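Local coordinates for protein cytochrome P450 (Picrophilus torridus, PDB 2RFB) that is a heme-thiolate cytochrome P450 that probably acts as a monooxygenase, inserting one atom of molecular oxygen into its substrate, at residues Pro53-Lys56 with Glu57-Ile61; Leu123-Asp126 with Tyr127-Asn131. All blocks are in the same frame, centred on the assembly; numbering follows the deposited sequence.

Interaction 1: residues Pro53-Lys56 with Glu57-Ile61; sequences PEHK and EFRDI. With HEM (protoporphyrin IX containing Fe), chain G.
P53-K56 and E57-I61 are consecutive turns of one helix, joined by i to i+4 bonds such as R59 N to H55 O (2.8 Å, 173° at the hydrogen) and D60 N to K56 O (2.9 Å). On the exposed flank, K56 NZ forms a salt bridge with D60 OD1 at 3.1 Å, taking its syn lone pair; the long lysine chain bends only at its last torsion (chi4 -81°) to bring the ammonium there. With an alanine here instead of D60, K56 NZ would probably lose this partner and its chain would be likelier to swing. E54 lies alongside F58, its CG 3.8 Å from F58 CE1, so that this methylene, not the carboxylate, meets the buried ring. A third face of the helix turns to the heme. R59, extended from CG to NE, sends NH1 to the propionate oxygen HEM O2D at 2.8 Å, although the position of that oxygen is less certain, and NH1 also bonds M294 O. H55, seen to bind heme, runs beside R59, its ring nitrogens weakly bonded to F47 O and I292 O; it packs edge-to-face with H293, which is itself hydrogen-bonded to the heme. A histidine and an arginine so spaced are the HxxxR signature of the P450 C helix.

Interaction 2: residues Leu123-Asp126 with Tyr127-Asn131; sequences LWSD and YIIGN
L123 and Y127 lie side by side on one flank of the last turns of helix 118-129, L123 CG resting 3.8 Å from Y127 CE1, while W124 and I128 pair on another. This apolar part is the tight one. I128 CG1 sits over one face of the indole, 4.0 Å from the centroid of the W124 five-membered ring and 22° off its normal, a CH-pi contact displaced toward the rim of the indole. W124 CG stands anti to the backbone N (chi1 -176°), which lays the indole across the helix axis, one face turned to the following turn, where I128 sits; a flat, wide side chain suits the place because a branched aliphatic can lie across it. Beneath them Y127 N bonds L123 O at 3.1 Å, and S125 O accepts from both I129 N (3.0 Å) and I128 N, the latter standing well above the carbonyl plane.

The far side, where the helix runs out, is looser and faces solvent. G130 N reaches D126 O only weakly, and G130 itself takes a positive phi (99°) at which a side chain would jam against the preceding carbonyl, so glycine fits. Past it, N131 ND2 bonds D126 OD1 at 3.1 Å, coming from above the carboxylate plane, with amide and carboxylate perpendicular. Two short polar side chains thus bridge the helix end while remaining at the surface.

Around the helix, L123 and Y127 rest on V140 of helix 136-153, and Y127 OH makes a weak bond to D134 in the connection between the two. W124 touches M144 of helix 136-153 and I186 of helix 175-206; I128 meets M183, while S125 and I129 meet N190, so the helix is packed against both.

From the N terminus the chain first passes through interaction 1, in helix 52-66, and only later through interaction 2, at the end of helix 118-129. The two are in series: neither nests in nor crosses the other, and neither closes a long loop, since each joins adjoining turns of one stretch. Their centres are 26 Å apart and their nearest atoms about 16 Å, so they do not touch. What they share is the long helix 175-206: F58 and I61 of interaction 1 touch E177 and Y181 near its start, while residues of interaction 2 reach I186 and N190 further along. Interaction 1 also ties this framework to the heme propionate, and interaction 2 ties it to helix 136-153.

Interaction 1: residues Pro53-Lys56 with Glu57-Ile61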
ATOM      1  N   PRO A  53     -21.779   3.598   2.086  1.00 71.55           N
ATOM      2  CA  PRO A  53     -22.320   4.203   3.320  1.00 70.70           C
ATOM      3  C   PRO A  53     -21.666   3.674   4.641  1.00 70.69           C
ATOM      4  O   PRO A  53     -20.924   4.408   5.303  1.00 70.13           O
ATOM      5  CB  PRO A  53     -23.833   3.904   3.234  1.00 71.13           C
ATOM      6  CG  PRO A  53     -23.913   2.648   2.443  1.00 70.53           C
ATOM      7  CD  PRO A  53     -22.731   2.622   1.507  1.00 71.19           C
ATOM      8  N   GLU A  54     -21.908   2.430   5.016  1.00 70.70           N
ATOM      9  CA  GLU A  54     -21.132   1.833   6.111  1.00 72.86           C
ATOM     10  C   GLU A  54     -19.602   2.072   6.031  1.00 71.78           C
ATOM     11  O   GLU A  54     -18.928   2.214   7.066  1.00 71.34           O
ATOM     12  CB  GLU A  54     -21.434   0.327   6.200  1.00 73.37           C
ATOM     13  CG  GLU A  54     -20.872  -0.389   7.408  1.00 75.08           C
ATOM     14  CD  GLU A  54     -21.381  -1.831   7.515  1.00 76.47           C
ATOM     15  OE1 GLU A  54     -22.607  -2.025   7.742  1.00 82.58           O
ATOM     16  OE2 GLU A  54     -20.560  -2.770   7.378  1.00 81.04           O
ATOM     17  N   HIS A  55     -19.061   2.140   4.813  1.00 70.86           N
ATOM     18  CA  HIS A  55     -17.614   2.303   4.632  1.00 69.58           C
ATOM     19  C   HIS A  55     -17.125   3.686   5.088  1.00 69.61           C
ATOM     20  O   HIS A  55     -16.027   3.804   5.602  1.00 69.79           O
ATOM     21  CB  HIS A  55     -17.217   2.008   3.163  1.00 68.82           C
ATOM     22  CG  HIS A  55     -16.085   2.846   2.635  1.00 66.99           C
ATOM     23  ND1 HIS A  55     -14.806   2.351   2.454  1.00 67.33           N
ATOM     24  CD2 HIS A  55     -16.043   4.141   2.238  1.00 64.09           C
ATOM     25  CE1 HIS A  55     -14.034   3.305   1.961  1.00 65.38           C
ATOM     26  NE2 HIS A  55     -14.764   4.402   1.827  1.00 64.45           N
ATOM     27  N   LYS A  56     -17.934   4.719   4.889  1.00 69.86           N
ATOM     28  CA  LYS A  56     -17.517   6.105   5.165  1.00 70.40           C
ATOM     29  C   LYS A  56     -17.466   6.316   6.666  1.00 70.37           C
ATOM     30  O   LYS A  56     -16.559   6.973   7.202  1.00 70.44           O
ATOM     31  CB  LYS A  56     -18.522   7.088   4.533  1.00 70.51           C
ATOM     32  CG  LYS A  56     -18.140   8.564   4.596  1.00 71.16           C
ATOM     33  CD  LYS A  56     -19.315   9.459   4.179  1.00 71.26           C
ATOM     34  CE  LYS A  56     -18.989  10.933   4.357  1.00 72.64           C
ATOM     35  NZ  LYS A  56     -19.158  11.398   5.779  1.00 73.84           N
ATOM     36  N   GLU A  57     -18.456   5.730   7.333  1.00 69.94           N
ATOM     37  CA  GLU A  57     -18.522   5.720   8.778  1.00 70.29           C
ATOM     38  C   GLU A  57     -17.227   5.151   9.325  1.00 68.92           C
ATOM     39  O   GLU A  57     -16.600   5.765  10.173  1.00 69.50           O
ATOM     40  CB  GLU A  57     -19.745   4.939   9.291  1.00 69.96           C
ATOM     41  CG  GLU A  57     -21.079   5.551   8.902  1.00 71.70           C
ATOM     42  CD  GLU A  57     -22.291   4.826   9.503  1.00 72.75           C
ATOM     43  OE1 GLU A  57     -22.114   4.150  10.553  1.00 77.02           O
ATOM     44  OE2 GLU A  57     -23.418   4.961   8.942  1.00 72.33           O
ATOM     45  N   PHE A  58     -16.811   4.002   8.811  1.00 67.73           N
ATOM     46  CA  PHE A  58     -15.545   3.396   9.238  1.00 66.21           C
ATOM     47  C   PHE A  58     -14.344   4.247   8.862  1.00 66.21           C
ATOM     48  O   PHE A  58     -13.557   4.582   9.716  1.00 66.96           O
ATOM     49  CB  PHE A  58     -15.400   1.979   8.693  1.00 64.95           C
ATOM     50  CG  PHE A  58     -16.101   0.947   9.515  1.00 63.90           C
ATOM     51  CD1 PHE A  58     -17.457   0.667   9.308  1.00 63.96           C
ATOM     52  CD2 PHE A  58     -15.426   0.242  10.491  1.00 60.43           C
ATOM     53  CE1 PHE A  58     -18.124  -0.293  10.079  1.00 62.64           C
ATOM     54  CE2 PHE A  58     -16.086  -0.724  11.264  1.00 60.45           C
ATOM     55  CZ  PHE A  58     -17.431  -0.991  11.060  1.00 61.87           C
ATOM     56  N   ARG A  59     -14.203   4.630   7.597  1.00 65.59           N
ATOM     57  CA  ARG A  59     -13.011   5.410   7.200  1.00 65.20           C
ATOM     58  C   ARG A  59     -12.839   6.767   7.947  1.00 65.26           C
ATOM     59  O   ARG A  59     -11.705   7.161   8.224  1.00 65.45           O
ATOM     60  CB  ARG A  59     -12.938   5.548   5.667  1.00 63.95           C
ATOM     61  CG  ARG A  59     -11.691   6.215   5.133  1.00 63.64           C
ATOM     62  CD  ARG A  59     -11.796   6.379   3.620  1.00 65.23           C
ATOM     63  NE  ARG A  59     -10.750   7.228   3.043  1.00 66.01           N
ATOM     64  CZ  ARG A  59      -9.950   6.887   2.030  1.00 66.10           C
ATOM     65  NH1 ARG A  59     -10.039   5.691   1.442  1.00 63.22           N
ATOM     66  NH2 ARG A  59      -9.060   7.768   1.583  1.00 64.34           N
ATOM     67  N   ASP A  60     -13.939   7.450   8.295  1.00 65.47           N
ATOM     68  CA  ASP A  60     -13.874   8.770   8.987  1.00 66.53           C
ATOM     69  C   ASP A  60     -13.174   8.730  10.370  1.00 67.14           C
ATOM     70  O   ASP A  60     -12.546   9.710  10.804  1.00 67.28           O
ATOM     71  CB  ASP A  60     -15.272   9.415   9.157  1.00 66.10           C
ATOM     72  CG  ASP A  60     -15.877   9.957   7.824  1.00 68.67           C
ATOM     73  OD1 ASP A  60     -17.107  10.222   7.798  1.00 71.84           O
ATOM     74  OD2 ASP A  60     -15.157  10.135   6.811  1.00 70.80           O
ATOM     75  N   ILE A  61     -13.307   7.599  11.062  1.00 67.05           N
ATOM     76  CA  ILE A  61     -12.673   7.420  12.346  1.00 66.44           C
ATOM     77  C   ILE A  61     -11.184   7.755  12.258  1.00 67.28           C
ATOM     78  O   ILE A  61     -10.664   8.388  13.149  1.00 67.91           O
ATOM     79  CB  ILE A  61     -12.905   5.983  12.874  1.00 67.11           C
ATOM     80  CG1 ILE A  61     -14.416   5.736  13.068  1.00 65.40           C
ATOM     81  CG2 ILE A  61     -12.048   5.678  14.128  1.00 63.76           C
ATOM     82  CD1 ILE A  61     -14.814   4.251  13.194  1.00 65.63           C
TER
HETATM   83  CHA HEM G 410      -6.396   1.252  -0.099  1.00 67.06           C
HETATM   84  CHB HEM G 410      -2.428   0.970  -3.007  1.00 69.42           C
HETATM   85  CHC HEM G 410       0.290   2.276   0.924  1.00 68.33           C
HETATM   86  CHD HEM G 410      -3.513   1.863   3.958  1.00 66.96           C
HETATM   87  C1A HEM G 410      -5.553   1.107  -1.214  1.00 67.66           C
HETATM   88  C2A HEM G 410      -5.991   0.854  -2.567  1.00 69.28           C
HETATM   89  C3A HEM G 410      -4.865   0.783  -3.348  1.00 68.04           C
HETATM   90  C4A HEM G 410      -3.756   1.013  -2.496  1.00 66.90           C
HETATM   91  CMA HEM G 410      -4.639   0.517  -4.923  1.00 60.80           C
HETATM   92  CAA HEM G 410      -7.490   0.701  -3.002  1.00 66.63           C
HETATM   93  CBA HEM G 410      -7.978  -0.769  -2.940  1.00 65.95           C
HETATM   94  CGA HEM G 410      -9.371  -0.729  -3.505  1.00 68.71           C
HETATM   95  O1A HEM G 410      -9.792   0.310  -4.133  1.00 68.48           O
HETATM   96  O2A HEM G 410     -10.067  -1.749  -3.329  1.00 68.71           O
HETATM   97  C1B HEM G 410      -1.333   1.330  -2.195  1.00 69.69           C
HETATM   98  C2B HEM G 410       0.019   1.601  -2.621  1.00 70.27           C
HETATM   99  C3B HEM G 410       0.691   1.943  -1.473  1.00 71.29           C
HETATM  100  C4B HEM G 410      -0.196   1.900  -0.374  1.00 69.01           C
HETATM  101  CMB HEM G 410       0.473   1.481  -4.144  1.00 66.08           C
HETATM  102  CAB HEM G 410       2.184   2.350  -1.034  1.00 71.76           C
HETATM  103  CBB HEM G 410       3.163   2.874  -1.928  1.00 75.81           C
HETATM  104  C1C HEM G 410      -0.446   2.397   2.156  1.00 68.52           C
HETATM  105  C2C HEM G 410      -0.080   2.821   3.527  1.00 69.16           C
HETATM  106  C3C HEM G 410      -1.178   2.666   4.308  1.00 67.58           C
HETATM  107  C4C HEM G 410      -2.216   2.138   3.516  1.00 64.98           C
HETATM  108  CMC HEM G 410       1.288   3.370   4.141  1.00 64.27           C
HETATM  109  CAC HEM G 410      -1.330   3.024   5.840  1.00 68.13           C
HETATM  110  CBC HEM G 410      -1.774   2.133   6.746  1.00 71.68           C
HETATM  111  C1D HEM G 410      -4.653   1.665   3.111  1.00 65.90           C
HETATM  112  C2D HEM G 410      -6.019   1.512   3.556  1.00 66.09           C
HETATM  113  C3D HEM G 410      -6.849   1.303   2.277  1.00 67.48           C
HETATM  114  C4D HEM G 410      -5.929   1.386   1.215  1.00 68.18           C
HETATM  115  CMD HEM G 410      -6.576   1.493   5.016  1.00 64.98           C
HETATM  116  CAD HEM G 410      -8.379   1.067   2.033  1.00 66.98           C
HETATM  117  CBD HEM G 410      -9.065   2.451   2.015  1.00 65.85           C
HETATM  118  CGD HEM G 410     -10.538   2.298   1.805  1.00 66.13           C
HETATM  119  O1D HEM G 410     -10.967   1.174   1.391  1.00 69.00           O
HETATM  120  O2D HEM G 410     -11.290   3.287   2.056  1.00 64.53           O
HETATM  121  NA  HEM G 410      -4.159   1.219  -1.200  1.00 66.60           N
HETATM  122  NB  HEM G 410      -1.443   1.553  -0.790  1.00 68.85           N
HETATM  123  NC  HEM G 410      -1.783   2.002   2.226  1.00 68.05           N
HETATM  124  ND  HEM G 410      -4.635   1.581   1.698  1.00 67.06           N
HETATM  125 FE   HEM G 410      -3.068   1.793   0.520  1.00 66.12          FE

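Interaction 2: residues Leu123-Asp126 with Tyr127-Asn131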
ATOM      1  N   LEU A 123       7.209  -8.988  15.189  1.00 69.51           N
ATOM      2  CA  LEU A 123       7.021 -10.406  14.872  1.00 69.17           C
ATOM      3  C   LEU A 123       5.582 -10.645  14.380  1.00 69.18           C
ATOM      4  O   LEU A 123       5.360 -11.190  13.302  1.00 69.94           O
ATOM      5  CB  LEU A 123       7.362 -11.270  16.082  1.00 68.94           C
ATOM      6  CG  LEU A 123       7.783 -12.728  15.876  1.00 69.76           C
ATOM      7  CD1 LEU A 123       9.112 -12.862  15.141  1.00 68.00           C
ATOM      8  CD2 LEU A 123       7.877 -13.425  17.238  1.00 69.29           C
ATOM      9  N   TRP A 124       4.605 -10.171  15.134  1.00 68.61           N
ATOM     10  CA  TRP A 124       3.224 -10.288  14.736  1.00 68.10           C
ATOM     11  C   TRP A 124       2.999  -9.647  13.388  1.00 68.73           C
ATOM     12  O   TRP A 124       2.432 -10.259  12.478  1.00 69.21           O
ATOM     13  CB  TRP A 124       2.344  -9.630  15.788  1.00 67.06           C
ATOM     14  CG  TRP A 124       0.887  -9.754  15.570  1.00 65.40           C
ATOM     15  CD1 TRP A 124       0.132 -10.884  15.653  1.00 65.10           C
ATOM     16  CD2 TRP A 124      -0.019  -8.691  15.269  1.00 65.21           C
ATOM     17  NE1 TRP A 124      -1.191 -10.594  15.423  1.00 62.74           N
ATOM     18  CE2 TRP A 124      -1.312  -9.252  15.200  1.00 63.91           C
ATOM     19  CE3 TRP A 124       0.137  -7.315  15.078  1.00 61.56           C
ATOM     20  CZ2 TRP A 124      -2.437  -8.493  14.934  1.00 65.33           C
ATOM     21  CZ3 TRP A 124      -0.964  -6.574  14.832  1.00 64.38           C
ATOM     22  CH2 TRP A 124      -2.250  -7.157  14.747  1.00 65.08           C
ATOM     23  N   SER A 125       3.432  -8.409  13.234  1.00 69.53           N
ATOM     24  CA  SER A 125       3.355  -7.759  11.915  1.00 70.12           C
ATOM     25  C   SER A 125       3.924  -8.638  10.738  1.00 69.96           C
ATOM     26  O   SER A 125       3.268  -8.819   9.720  1.00 68.94           O
ATOM     27  CB  SER A 125       4.013  -6.385  11.971  1.00 69.70           C
ATOM     28  OG  SER A 125       4.262  -5.908  10.650  1.00 74.05           O
ATOM     29  N   ASP A 126       5.105  -9.216  10.900  1.00 70.69           N
ATOM     30  CA  ASP A 126       5.632 -10.146   9.888  1.00 72.29           C
ATOM     31  C   ASP A 126       4.719 -11.336   9.566  1.00 72.45           C
ATOM     32  O   ASP A 126       4.473 -11.641   8.388  1.00 73.76           O
ATOM     33  CB  ASP A 126       6.988 -10.692  10.319  1.00 72.96           C
ATOM     34  CG  ASP A 126       8.143  -9.974   9.678  1.00 75.80           C
ATOM     35  OD1 ASP A 126       7.924  -9.079   8.798  1.00 76.69           O
ATOM     36  OD2 ASP A 126       9.293 -10.318  10.077  1.00 80.85           O
ATOM     37  N   TYR A 127       4.220 -12.017  10.585  1.00 71.15           N
ATOM     38  CA  TYR A 127       3.250 -13.073  10.346  1.00 71.14           C
ATOM     39  C   TYR A 127       2.019 -12.629   9.571  1.00 72.41           C
ATOM     40  O   TYR A 127       1.469 -13.392   8.769  1.00 73.55           O
ATOM     41  CB  TYR A 127       2.782 -13.668  11.666  1.00 69.55           C
ATOM     42  CG  TYR A 127       3.775 -14.602  12.320  1.00 67.67           C
ATOM     43  CD1 TYR A 127       4.532 -14.190  13.403  1.00 64.63           C
ATOM     44  CD2 TYR A 127       3.954 -15.891  11.848  1.00 67.28           C
ATOM     45  CE1 TYR A 127       5.412 -15.035  14.029  1.00 65.66           C
ATOM     46  CE2 TYR A 127       4.853 -16.764  12.470  1.00 68.04           C
ATOM     47  CZ  TYR A 127       5.579 -16.317  13.550  1.00 67.21           C
ATOM     48  OH  TYR A 127       6.472 -17.148  14.145  1.00 66.90           O
ATOM     49  N   ILE A 128       1.572 -11.412   9.824  1.00 73.10           N
ATOM     50  CA  ILE A 128       0.200 -11.017   9.508  1.00 74.60           C
ATOM     51  C   ILE A 128       0.159 -10.436   8.101  1.00 75.82           C
ATOM     52  O   ILE A 128      -0.795 -10.653   7.364  1.00 76.37           O
ATOM     53  CB  ILE A 128      -0.367 -10.080  10.676  1.00 74.93           C
ATOM     54  CG1 ILE A 128      -1.234 -10.871  11.671  1.00 75.20           C
ATOM     55  CG2 ILE A 128      -1.007  -8.770  10.216  1.00 74.36           C
ATOM     56  CD1 ILE A 128      -2.515 -11.488  11.082  1.00 78.01           C
ATOM     57  N   ILE A 129       1.214  -9.706   7.725  1.00 76.73           N
ATOM     58  CA  ILE A 129       1.370  -9.219   6.376  1.00 76.75           C
ATOM     59  C   ILE A 129       1.807 -10.381   5.486  1.00 79.15           C
ATOM     60  O   ILE A 129       1.800 -10.271   4.262  1.00 78.83           O
ATOM     61  CB  ILE A 129       2.379  -8.054   6.277  1.00 76.16           C
ATOM     62  CG1 ILE A 129       3.837  -8.533   6.357  1.00 77.12           C
ATOM     63  CG2 ILE A 129       2.114  -7.013   7.308  1.00 75.48           C
ATOM     64  CD1 ILE A 129       4.886  -7.413   6.292  1.00 75.44           C
ATOM     65  N   GLY A 130       2.214 -11.489   6.106  1.00 81.38           N
ATOM     66  CA  GLY A 130       2.646 -12.669   5.357  1.00 84.40           C
ATOM     67  C   GLY A 130       4.143 -12.895   5.155  1.00 86.56           C
ATOM     68  O   GLY A 130       4.523 -13.923   4.602  1.00 87.52           O
ATOM     69  N   ASN A 131       4.991 -11.965   5.609  1.00 88.53           N
ATOM     70  CA  ASN A 131       6.458 -12.097   5.558  1.00 90.01           C
ATOM     71  C   ASN A 131       7.027 -13.306   6.341  1.00 90.51           C
ATOM     72  O   ASN A 131       8.173 -13.700   6.126  1.00 90.46           O
ATOM     73  CB  ASN A 131       7.077 -10.805   6.089  1.00 91.30           C
ATOM     74  CG  ASN A 131       8.373 -10.384   5.358  1.00 94.39           C
ATOM     75  OD1 ASN A 131       8.799 -11.001   4.352  1.00 98.31           O
ATOM     76  ND2 ASN A 131       8.993  -9.308   5.861  1.00 92.56           N
TER